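Local coordinates for OxyA protein (Actinoplanes teichomyceticus, PDB 5HH3) that is a heme-thiolate cytochrome P450 that probably catalyses a phenolic coupling step in the peptide cyclisation of glycopeptide antibiotic biosynthesis, at residues M7-N12 with G50-W55. Sequence-based numbering, arbitrary orientation.
Sequences MFEEIN and GGRTAW. With GOL (glycerol), chain K.
Phe-8 and Asn-12, one turn apart at the start of helix 8-19, face Arg-52 and Ala-54 of 50-55. The axes of helix 8-12 and strand 53-55 approach to 9.5 Å, with their N-to-C directions 33° apart. The CA atoms of Asn-12 and Ala-54 lie 6.6 Å apart.

Phe-8 has CG anti to its own N, and the edge of its ring meets Thr-53 C and Ala-54 N, with CZ 3.7 Å from Thr-53 C. Arg-52 CB makes an off-centre CH-pi contact, 4.1 Å from the ring centroid. A turn about CG-CD (chi3 -81°) brings the Arg-52 guanidinium to the CD2 side of the ring, with CD2 over the centre of one face. The two planes are 32° apart. Ala-54 CB presses on the side-chain amide of Asn-12, 3.4 Å from CG. That amide is held by ND2, which donates to Phe-8 O at 2.8 Å, and by OD1, which accepts from Arg-15.

Arg-52 NH1 and Glu-9 OE2 form a salt bridge at 3.3 Å whose hydrogen bond is weak and bent, while NE pairs with Glu-46. Glycerol, probably from crystallisation, bridges the segments: Phe-8 N donates to its O2 and Arg-52 NH2 to its O3.

The contact thus lays the N-terminal helix on the P450 beta-sheet through a ring packed on the arginine chain and a methyl on an amide. Glu-46, the stronger partner, and Glu-9, the weaker, would help fix the guanidinium's rotation against Phe-8.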
loop_
_atom_site.group_PDB
_atom_site.type_symbol
_atom_site.label_atom_id
_atom_site.label_comp_id
_atom_site.label_asym_id
_atom_site.label_seq_id
_atom_site.Cartn_x
_atom_site.Cartn_y
_atom_site.Cartn_z
ATOM N N MET B 7 8.033 -4.092 0.724
ATOM C CA MET B 7 6.670 -4.175 1.238
ATOM C C MET B 7 5.830 -4.987 0.262
ATOM O O MET B 7 5.225 -4.463 -0.666
ATOM C CB MET B 7 6.098 -2.768 1.446
ATOM C CG MET B 7 6.906 -1.931 2.417
ATOM S SD MET B 7 6.745 -2.423 4.147
ATOM C CE MET B 7 5.043 -1.929 4.406
ATOM N N PHE B 8 5.803 -6.297 0.500
ATOM C CA PHE B 8 5.319 -7.282 -0.469
ATOM C C PHE B 8 3.907 -7.080 -1.004
ATOM O O PHE B 8 3.685 -7.028 -2.234
ATOM C CB PHE B 8 5.454 -8.687 0.131
ATOM C CG PHE B 8 4.968 -9.770 -0.771
ATOM C CD1 PHE B 8 5.621 -10.044 -1.963
ATOM C CD2 PHE B 8 3.858 -10.504 -0.435
ATOM C CE1 PHE B 8 5.146 -11.044 -2.824
ATOM C CE2 PHE B 8 3.385 -11.501 -1.268
ATOM C CZ PHE B 8 4.024 -11.770 -2.473
ATOM N N GLU B 9 2.941 -6.992 -0.100
ATOM C CA GLU B 9 1.546 -6.788 -0.491
ATOM C C GLU B 9 1.379 -5.419 -1.157
ATOM O O GLU B 9 0.742 -5.315 -2.213
ATOM C CB GLU B 9 0.581 -6.879 0.724
ATOM C CG GLU B 9 0.445 -8.267 1.349
ATOM C CD GLU B 9 1.572 -8.662 2.294
ATOM O OE1 GLU B 9 2.522 -7.864 2.481
ATOM O OE2 GLU B 9 1.518 -9.778 2.858
ATOM N N GLU B 10 1.969 -4.383 -0.554
ATOM C CA GLU B 10 1.750 -3.020 -1.029
ATOM C C GLU B 10 2.368 -2.778 -2.426
ATOM O O GLU B 10 1.714 -2.220 -3.297
ATOM C CB GLU B 10 2.306 -1.982 -0.035
ATOM C CG GLU B 10 1.581 -1.957 1.306
ATOM C CD GLU B 10 2.119 -2.970 2.315
ATOM O OE1 GLU B 10 2.761 -3.980 1.949
ATOM O OE2 GLU B 10 1.925 -2.740 3.516
ATOM N N ILE B 11 3.629 -3.165 -2.621
ATOM C CA ILE B 11 4.310 -2.911 -3.897
ATOM C C ILE B 11 3.609 -3.640 -5.046
ATOM O O ILE B 11 3.446 -3.084 -6.132
ATOM C CB ILE B 11 5.833 -3.194 -3.812
ATOM C CG1 ILE B 11 6.576 -2.512 -4.960
ATOM C CG2 ILE B 11 6.149 -4.694 -3.818
ATOM C CD1 ILE B 11 6.540 -1.004 -4.919
ATOM N N ASN B 12 3.102 -4.844 -4.784
ATOM C CA ASN B 12 2.419 -5.606 -5.818
ATOM C C ASN B 12 0.984 -5.183 -6.090
ATOM O O ASN B 12 0.496 -5.352 -7.203
ATOM C CB ASN B 12 2.595 -7.112 -5.561
ATOM C CG ASN B 12 4.033 -7.531 -5.775
ATOM O OD1 ASN B 12 4.571 -7.400 -6.903
ATOM N ND2 ASN B 12 4.702 -7.926 -4.705
ATOM N N GLY B 50 12.398 -18.842 0.747
ATOM C CA GLY B 50 11.033 -18.719 1.262
ATOM C C GLY B 50 10.275 -17.502 0.736
ATOM O O GLY B 50 9.108 -17.350 1.018
ATOM N N GLY B 51 10.937 -16.633 -0.032
ATOM C CA GLY B 51 10.300 -15.455 -0.591
ATOM C C GLY B 51 9.068 -15.777 -1.401
ATOM O O GLY B 51 9.029 -16.753 -2.183
ATOM N N ARG B 52 8.041 -14.963 -1.204
ATOM C CA ARG B 52 6.774 -15.176 -1.870
ATOM C C ARG B 52 6.750 -14.493 -3.217
ATOM O O ARG B 52 7.467 -13.525 -3.439
ATOM C CB ARG B 52 5.638 -14.638 -1.003
ATOM C CG ARG B 52 5.593 -15.274 0.384
ATOM C CD ARG B 52 4.734 -14.430 1.305
ATOM N NE ARG B 52 5.484 -13.297 1.831
ATOM C CZ ARG B 52 4.951 -12.309 2.572
ATOM N NH1 ARG B 52 3.648 -12.303 2.892
ATOM N NH2 ARG B 52 5.726 -11.303 2.989
ATOM N N THR B 53 5.868 -14.980 -4.073
ATOM C CA THR B 53 5.642 -14.425 -5.385
ATOM C C THR B 53 4.223 -13.894 -5.488
ATOM O O THR B 53 3.254 -14.532 -5.029
ATOM C CB THR B 53 5.856 -15.488 -6.465
ATOM O OG1 THR B 53 7.213 -15.915 -6.425
ATOM C CG2 THR B 53 5.485 -14.984 -7.858
ATOM N N ALA B 54 4.109 -12.729 -6.103
ATOM C CA ALA B 54 2.826 -12.165 -6.443
ATOM C C ALA B 54 2.600 -12.396 -7.933
ATOM O O ALA B 54 3.432 -12.009 -8.780
ATOM C CB ALA B 54 2.801 -10.695 -6.108
ATOM N N TRP B 55 1.506 -13.083 -8.233
ATOM C CA TRP B 55 1.153 -13.488 -9.572
ATOM C C TRP B 55 -0.069 -12.714 -10.073
ATOM O O TRP B 55 -0.929 -12.291 -9.283
ATOM C CB TRP B 55 0.748 -14.962 -9.586
ATOM C CG TRP B 55 1.732 -15.963 -9.105
ATOM C CD1 TRP B 55 1.846 -16.456 -7.837
ATOM C CD2 TRP B 55 2.689 -16.677 -9.905
ATOM N NE1 TRP B 55 2.838 -17.403 -7.788
ATOM C CE2 TRP B 55 3.350 -17.585 -9.053
ATOM C CE3 TRP B 55 3.044 -16.646 -11.265
ATOM C CZ2 TRP B 55 4.349 -18.447 -9.500
ATOM C CZ3 TRP B 55 4.068 -17.555 -11.725
ATOM C CH2 TRP B 55 4.691 -18.417 -10.840
HETATM C C1 GOL K . 4.285 -6.375 4.187
HETATM O O1 GOL K . 4.858 -5.329 4.973
HETATM C C2 GOL K . 5.284 -7.518 3.947
HETATM O O2 GOL K . 6.533 -6.978 3.500
HETATM C C3 GOL K . 5.505 -8.361 5.202
HETATM O O3 GOL K . 4.626 -9.493 5.203
#